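Local coordinates for beta-lactamase-like protein (Novosphingobium pentaromativorans US6-1, PDB 6AUF) that probably hydrolyses the beta-lactam ring of antibiotics with the help of two bound zinc ions, as other metallo-beta-lactamases of subclass B3 do, at residues E38-P43 with E108-A113; C59-I64 with S77-A82; L85-I90 with A117-A122. One frame throughout, in Å; residues are numbered along the deposited sequence.

Contact 1. Residues E38-P43 with E108-A113; sequences EGWSHP and EHHDHA. With ZN (zinc ion), chain C; ZN (zinc ion), chain B.
Trp40 meets Asp111 with the outer rim of its six-membered ring, CZ3 lying 3.7 Å from Asp111 CB. The indole is swung beside its own backbone N, with CG anti to the carbonyl carbon (chi1 -72°), and one of its faces has Asp111 OD2 above it. Ring and carboxylate planes stand 30° apart. His110 comes to the edge of the indole, near its plane, with CE1 4.5 Å from Trp40 CZ3.

After Trp40, His42 N closes a turn on Gly39 O. The side chain beside the tryptophan is a metal ligand: Asp111 OD2 sits 2.3 Å from one zinc, which His112 NE2 binds at 2.0 Å together with His251. His109 ND1 holds the second zinc at 1.9 Å, alongside His107 and His185, and His109 NE2 hydrogen-bonds to Asp146. His107, His109, Asp111 and His112 belong to the HxHxDH signature of the superfamily; His185 and His251 come from later loops.

His109 is the N-cap of helix 110-113, which follows strand 100-104 in the seven-stranded sheet; helix 37-40, just before edge strand 47-50, brings the indole across to its ligand-bearing side.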
# COMPACT_ATOMS: atom_id res chain seq x y z
N GLU A 38 -14.95 9.46 -3.77
CA GLU A 38 -15.15 10.72 -3.05
C GLU A 38 -14.12 10.89 -1.95
O GLU A 38 -13.74 12.02 -1.62
CB GLU A 38 -16.56 10.79 -2.44
CG GLU A 38 -17.72 10.75 -3.44
CD GLU A 38 -18.02 9.33 -3.94
OE1 GLU A 38 -19.17 9.10 -4.39
OE2 GLU A 38 -17.11 8.46 -3.86
N GLY A 39 -13.64 9.79 -1.38
CA GLY A 39 -12.74 9.84 -0.25
C GLY A 39 -11.26 9.96 -0.56
O GLY A 39 -10.50 10.39 0.31
N TRP A 40 -10.85 9.60 -1.79
CA TRP A 40 -9.42 9.43 -2.06
C TRP A 40 -8.62 10.68 -1.72
O TRP A 40 -7.57 10.59 -1.09
CB TRP A 40 -9.19 9.04 -3.52
CG TRP A 40 -9.61 7.64 -3.84
CD1 TRP A 40 -10.26 6.76 -3.02
CD2 TRP A 40 -9.42 6.96 -5.08
NE1 TRP A 40 -10.49 5.58 -3.68
CE2 TRP A 40 -9.98 5.68 -4.95
CE3 TRP A 40 -8.84 7.32 -6.30
CZ2 TRP A 40 -9.97 4.74 -5.99
CZ3 TRP A 40 -8.83 6.39 -7.33
CH2 TRP A 40 -9.39 5.13 -7.17
N SER A 41 -9.09 11.85 -2.15
CA SER A 41 -8.42 13.10 -1.83
C SER A 41 -9.11 13.84 -0.69
O SER A 41 -8.90 15.05 -0.52
CB SER A 41 -8.32 13.98 -3.07
OG SER A 41 -7.47 13.38 -4.03
N HIS A 42 -9.92 13.14 0.08
CA HIS A 42 -10.74 13.73 1.12
C HIS A 42 -10.05 13.59 2.47
O HIS A 42 -9.65 12.48 2.84
CB HIS A 42 -12.10 13.05 1.16
CG HIS A 42 -13.07 13.73 2.06
ND1 HIS A 42 -12.98 13.65 3.44
CD2 HIS A 42 -14.13 14.53 1.80
CE1 HIS A 42 -13.96 14.36 3.98
NE2 HIS A 42 -14.67 14.89 3.00
N PRO A 43 -9.87 14.68 3.21
CA PRO A 43 -9.02 14.62 4.40
C PRO A 43 -9.67 13.81 5.52
O PRO A 43 -10.87 13.89 5.76
CB PRO A 43 -8.87 16.09 4.80
CG PRO A 43 -9.37 16.87 3.61
CD PRO A 43 -10.42 16.03 3.00
N GLU A 108 2.29 0.94 -8.04
CA GLU A 108 2.77 2.05 -8.87
C GLU A 108 1.65 2.77 -9.61
O GLU A 108 1.82 3.20 -10.75
CB GLU A 108 3.83 1.53 -9.84
CG GLU A 108 3.32 0.63 -10.99
CD GLU A 108 3.19 -0.84 -10.62
OE1 GLU A 108 3.19 -1.69 -11.55
OE2 GLU A 108 3.10 -1.15 -9.41
N HIS A 109 0.50 2.92 -8.97
CA HIS A 109 -0.63 3.65 -9.55
C HIS A 109 -0.74 5.03 -8.93
O HIS A 109 -0.29 5.26 -7.80
CB HIS A 109 -1.91 2.85 -9.37
CG HIS A 109 -1.96 1.60 -10.21
ND1 HIS A 109 -2.76 0.53 -9.91
CD2 HIS A 109 -1.28 1.26 -11.33
CE1 HIS A 109 -2.59 -0.41 -10.81
NE2 HIS A 109 -1.70 0.01 -11.69
N HIS A 110 -1.35 5.96 -9.68
CA HIS A 110 -1.38 7.37 -9.28
C HIS A 110 -2.12 7.59 -7.96
O HIS A 110 -1.76 8.48 -7.18
CB HIS A 110 -2.06 8.20 -10.37
CG HIS A 110 -3.53 7.93 -10.47
ND1 HIS A 110 -4.46 8.61 -9.72
CD2 HIS A 110 -4.21 6.99 -11.16
CE1 HIS A 110 -5.67 8.13 -9.99
NE2 HIS A 110 -5.54 7.15 -10.86
N ASP A 111 -3.18 6.81 -7.71
CA ASP A 111 -3.96 7.00 -6.50
C ASP A 111 -3.17 6.67 -5.25
O ASP A 111 -3.55 7.11 -4.15
CB ASP A 111 -5.22 6.13 -6.56
CG ASP A 111 -4.90 4.71 -6.94
OD1 ASP A 111 -4.04 4.54 -7.84
OD2 ASP A 111 -5.46 3.76 -6.35
N HIS A 112 -2.10 5.89 -5.37
CA HIS A 112 -1.30 5.53 -4.21
C HIS A 112 0.05 6.23 -4.17
O HIS A 112 0.57 6.50 -3.09
CB HIS A 112 -1.07 4.02 -4.16
CG HIS A 112 -2.34 3.24 -4.08
ND1 HIS A 112 -2.98 2.98 -2.89
CD2 HIS A 112 -3.10 2.66 -5.05
CE1 HIS A 112 -4.07 2.28 -3.12
NE2 HIS A 112 -4.16 2.06 -4.42
N ALA A 113 0.63 6.51 -5.33
CA ALA A 113 1.95 7.11 -5.43
C ALA A 113 1.91 8.43 -6.18
O ALA A 113 2.97 8.99 -6.49
CB ALA A 113 2.93 6.12 -6.10
ZN ZN C . -3.79 -0.01 -8.39
ZN ZN B . -5.84 1.67 -5.36

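Contact 2. Residues C59-I64 with S77-A82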
# COMPACT_ATOMS: atom_id res chain seq x y z
N CYS A 59 -9.32 9.60 3.71
CA CYS A 59 -10.47 8.73 3.93
C CYS A 59 -10.52 7.56 2.95
O CYS A 59 -11.10 6.52 3.28
CB CYS A 59 -11.77 9.54 3.84
SG CYS A 59 -12.21 10.51 5.33
N GLY A 60 -9.93 7.71 1.77
CA GLY A 60 -10.01 6.69 0.75
C GLY A 60 -8.72 5.94 0.49
O GLY A 60 -8.74 4.75 0.14
N ILE A 61 -7.57 6.60 0.67
CA ILE A 61 -6.27 6.02 0.36
C ILE A 61 -5.40 6.08 1.60
O ILE A 61 -5.30 7.12 2.25
CB ILE A 61 -5.59 6.76 -0.81
CG1 ILE A 61 -6.46 6.72 -2.06
CG2 ILE A 61 -4.22 6.14 -1.07
CD1 ILE A 61 -6.67 5.31 -2.66
N ALA A 62 -4.76 4.96 1.93
CA ALA A 62 -3.90 4.92 3.10
C ALA A 62 -2.56 5.59 2.82
O ALA A 62 -2.13 5.75 1.67
CB ALA A 62 -3.66 3.48 3.56
N SER A 63 -1.92 6.00 3.90
CA SER A 63 -0.54 6.47 3.89
C SER A 63 -0.00 6.17 5.28
O SER A 63 -0.62 6.59 6.27
CB SER A 63 -0.46 7.97 3.57
OG SER A 63 0.88 8.35 3.34
N ILE A 64 1.09 5.41 5.36
CA ILE A 64 1.56 4.84 6.62
C ILE A 64 2.85 5.52 7.05
O ILE A 64 3.79 5.64 6.27
CB ILE A 64 1.78 3.33 6.49
CG1 ILE A 64 0.52 2.67 5.91
CG2 ILE A 64 2.18 2.76 7.85
CD1 ILE A 64 -0.75 2.93 6.69
N SER A 77 1.79 8.02 -0.93
CA SER A 77 1.48 9.44 -0.89
C SER A 77 -0.01 9.73 -0.98
O SER A 77 -0.42 10.84 -0.63
CB SER A 77 2.20 10.16 -2.03
OG SER A 77 1.66 9.74 -3.28
N GLY A 78 -0.81 8.79 -1.44
CA GLY A 78 -2.16 9.09 -1.85
C GLY A 78 -2.15 9.70 -3.23
O GLY A 78 -1.10 9.82 -3.88
N PRO A 79 -3.31 10.13 -3.71
CA PRO A 79 -3.42 10.65 -5.08
C PRO A 79 -2.48 11.83 -5.34
O PRO A 79 -1.82 12.36 -4.44
CB PRO A 79 -4.89 11.06 -5.19
CG PRO A 79 -5.59 10.16 -4.21
CD PRO A 79 -4.63 9.98 -3.07
N ALA A 80 -2.47 12.26 -6.60
CA ALA A 80 -1.48 13.25 -7.03
C ALA A 80 -1.63 14.57 -6.30
O ALA A 80 -0.65 15.31 -6.17
CB ALA A 80 -1.57 13.46 -8.54
N ASP A 81 -2.83 14.91 -5.83
CA ASP A 81 -3.05 16.20 -5.19
C ASP A 81 -3.03 16.12 -3.67
O ASP A 81 -3.35 17.11 -3.01
CB ASP A 81 -4.39 16.81 -5.64
CG ASP A 81 -5.60 15.95 -5.24
OD1 ASP A 81 -5.40 14.87 -4.63
OD2 ASP A 81 -6.74 16.35 -5.54
N ALA A 82 -2.65 14.98 -3.10
CA ALA A 82 -2.89 14.72 -1.69
C ALA A 82 -1.68 15.00 -0.81
O ALA A 82 -1.77 14.81 0.41
CB ALA A 82 -3.36 13.27 -1.50
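Ile61 and Pro79 cross obliquely, the isoleucine presenting its two gamma branches to different partners. With CG1 beside the backbone N (chi1 -58°), that branch lies 3.9 Å from Pro79 CD, and Pro79 CG is only slightly farther. The other branch, CG2, points anti to the backbone N and rests 3.7 Å from Gly78 CA. One branched side chain thus covers both a proline ring and the bare backbone preceding it, with no hydrogen bond between the segments. Ile61 also packs on the zinc ligand His251, so the contact backs the metal site.

Gly78 has a positive phi of 79°, and Ser77 braces this bend: its OG donates to Gly78 O over 2.8 Å, in the carbonyl plane and on a lone pair. The same OG also pairs with Ser115 N. Beyond the proline, a type I turn runs from Pro79 to Ala82, closed by Ala82 N on Pro79 O. Ser63 turns its CB toward 77-82, but its hydroxyl is hydrogen-bonded to Asp76 O.

The two loops flank a hairpin: 59-64 leads from strand 53-55 into 64-66, and 77-82 leaves the antiparallel neighbour 72-75 for helix 83-91. Trp40 of helix 37-40 touches both Ile61 and Pro79, and helix 116-121 packs on Ser77.

Contact 3. Residues L85-I90 with A117-A122; sequences LVLANI and AELQKA
Leu119 and Leu87 join two helices of the alpha-beta/beta-alpha sandwich that defines the metallo-beta-lactamase fold. Helix 83-91 belongs to the crossover between the parallel strands 72-75 and 100-104, and helix 116-121 to the next crossover, from 100-104 to 126-130. These two crossover helices pack side by side here, and the contacts across the seam are between aliphatic side chains.

Along 117-122, Leu119 is the first to touch the partner helix, and it carries most of what this segment contributes. Its CB leaves the backbone across the line to the other helix, and the end of the chain turns in, so that CD1 does the touching. That methyl lies 3.8 Å from Leu87 CG, the two leucines sliding past each other in opposite directions. Toward Val86 the approach differs: CD1 of Leu119 and CG1 of Val86 meet tip to tip at 4.0 Å. The valine offers this methyl because CG1 stands between its backbone N and carbonyl carbon (chi1 37°).

Three residues on, Ala122 comes back to the same side after almost one turn, its N hydrogen-bonded to Glu118 O at 3.1 Å. This residue is exposed, so its methyl finishes the contact at the solvent side, whereas Val86 and Leu119 are buried. Leu87 spans the two positions with its CD2 methyl, which lies 3.9 Å from Leu119 CD1 and 4.0 Å from Ala122 CB.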
# COMPACT_ATOMS: atom_id res chain seq x y z
N LEU A 85 -2.27 17.05 2.38
CA LEU A 85 -3.12 16.38 3.36
C LEU A 85 -2.30 15.53 4.32
O LEU A 85 -2.45 15.63 5.54
CB LEU A 85 -4.17 15.53 2.64
CG LEU A 85 -5.37 16.26 2.04
CD1 LEU A 85 -4.93 17.41 1.16
CD2 LEU A 85 -6.21 15.28 1.25
N VAL A 86 -1.40 14.69 3.78
CA VAL A 86 -0.62 13.80 4.63
C VAL A 86 0.49 14.57 5.32
O VAL A 86 0.83 14.28 6.47
CB VAL A 86 -0.06 12.62 3.82
CG1 VAL A 86 0.35 13.05 2.41
CG2 VAL A 86 1.14 12.03 4.53
N LEU A 87 1.09 15.54 4.63
CA LEU A 87 2.04 16.42 5.31
C LEU A 87 1.42 17.03 6.55
O LEU A 87 2.10 17.21 7.57
CB LEU A 87 2.50 17.52 4.36
CG LEU A 87 3.30 17.15 3.12
CD1 LEU A 87 3.19 18.30 2.14
CD2 LEU A 87 4.75 16.89 3.49
N ALA A 88 0.13 17.36 6.50
CA ALA A 88 -0.52 17.93 7.67
C ALA A 88 -0.81 16.85 8.71
O ALA A 88 -0.69 17.10 9.92
CB ALA A 88 -1.81 18.66 7.28
N ASN A 89 -1.18 15.65 8.26
CA ASN A 89 -1.46 14.57 9.20
C ASN A 89 -0.21 14.20 9.98
O ASN A 89 -0.30 13.78 11.14
CB ASN A 89 -2.03 13.36 8.48
CG ASN A 89 -3.46 13.58 8.02
OD1 ASN A 89 -4.09 14.56 8.38
ND2 ASN A 89 -3.99 12.64 7.23
N ILE A 90 0.96 14.36 9.37
CA ILE A 90 2.22 14.15 10.08
C ILE A 90 2.35 15.15 11.23
O ILE A 90 2.46 14.78 12.40
CB ILE A 90 3.40 14.25 9.11
CG1 ILE A 90 3.25 13.24 7.97
CG2 ILE A 90 4.71 14.04 9.85
CD1 ILE A 90 2.94 11.84 8.45
N ALA A 117 6.46 12.39 -5.70
CA ALA A 117 7.43 13.40 -6.08
C ALA A 117 7.34 14.61 -5.16
O ALA A 117 8.29 14.96 -4.46
CB ALA A 117 7.22 13.80 -7.54
N GLU A 118 6.17 15.28 -5.18
CA GLU A 118 5.95 16.43 -4.32
C GLU A 118 6.17 16.08 -2.85
O GLU A 118 6.71 16.88 -2.08
CB GLU A 118 4.54 16.98 -4.55
CG GLU A 118 4.10 18.03 -3.57
CD GLU A 118 2.70 18.54 -3.86
OE1 GLU A 118 2.04 17.97 -4.76
OE2 GLU A 118 2.27 19.51 -3.21
N LEU A 119 5.77 14.87 -2.45
CA LEU A 119 6.00 14.44 -1.08
C LEU A 119 7.48 14.33 -0.76
O LEU A 119 7.90 14.55 0.38
CB LEU A 119 5.31 13.10 -0.84
CG LEU A 119 4.80 12.90 0.57
CD1 LEU A 119 3.94 14.08 0.92
CD2 LEU A 119 4.02 11.59 0.64
N GLN A 120 8.29 13.98 -1.76
CA GLN A 120 9.71 13.77 -1.53
C GLN A 120 10.44 15.09 -1.34
O GLN A 120 11.22 15.25 -0.39
CB GLN A 120 10.32 13.00 -2.70
CG GLN A 120 11.83 13.00 -2.73
CD GLN A 120 12.35 12.49 -4.05
OE1 GLN A 120 13.14 11.54 -4.11
NE2 GLN A 120 11.89 13.11 -5.13
N LYS A 121 10.23 16.06 -2.25
CA LYS A 121 10.95 17.33 -2.13
C LYS A 121 10.45 18.13 -0.93
O LYS A 121 11.22 18.87 -0.32
CB LYS A 121 10.82 18.14 -3.42
CG LYS A 121 9.46 18.75 -3.67
CD LYS A 121 8.93 18.41 -5.07
CE LYS A 121 9.55 19.30 -6.14
NZ LYS A 121 9.00 18.99 -7.49
N ALA A 122 9.17 17.98 -0.57
CA ALA A 122 8.69 18.56 0.67
C ALA A 122 9.30 17.92 1.91
O ALA A 122 9.09 18.43 3.01
CB ALA A 122 7.16 18.46 0.73

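In the fold
The three contacts lie in succession from the zinc site outward to the helices. Contacts 1 and 2 have centres about 4 Å apart and are tied by hydrogen bonds: Ser41 OG to Asp81 OD1 at 2.6 Å, and His112 O to Ser77 N at 2.9 Å. The second anchors the backbone of a zinc ligand to the loop after strand 72-75. A citrate, probably from the crystallisation liquor, is bound beside Asp111 in the pocket. Contact 3, centred about 10 Å from contact 2, connects through Ser77 CB against Leu119 CD2 at 3.5 Å; the Leu119 side chain itself remains about 10 Å from that of His112.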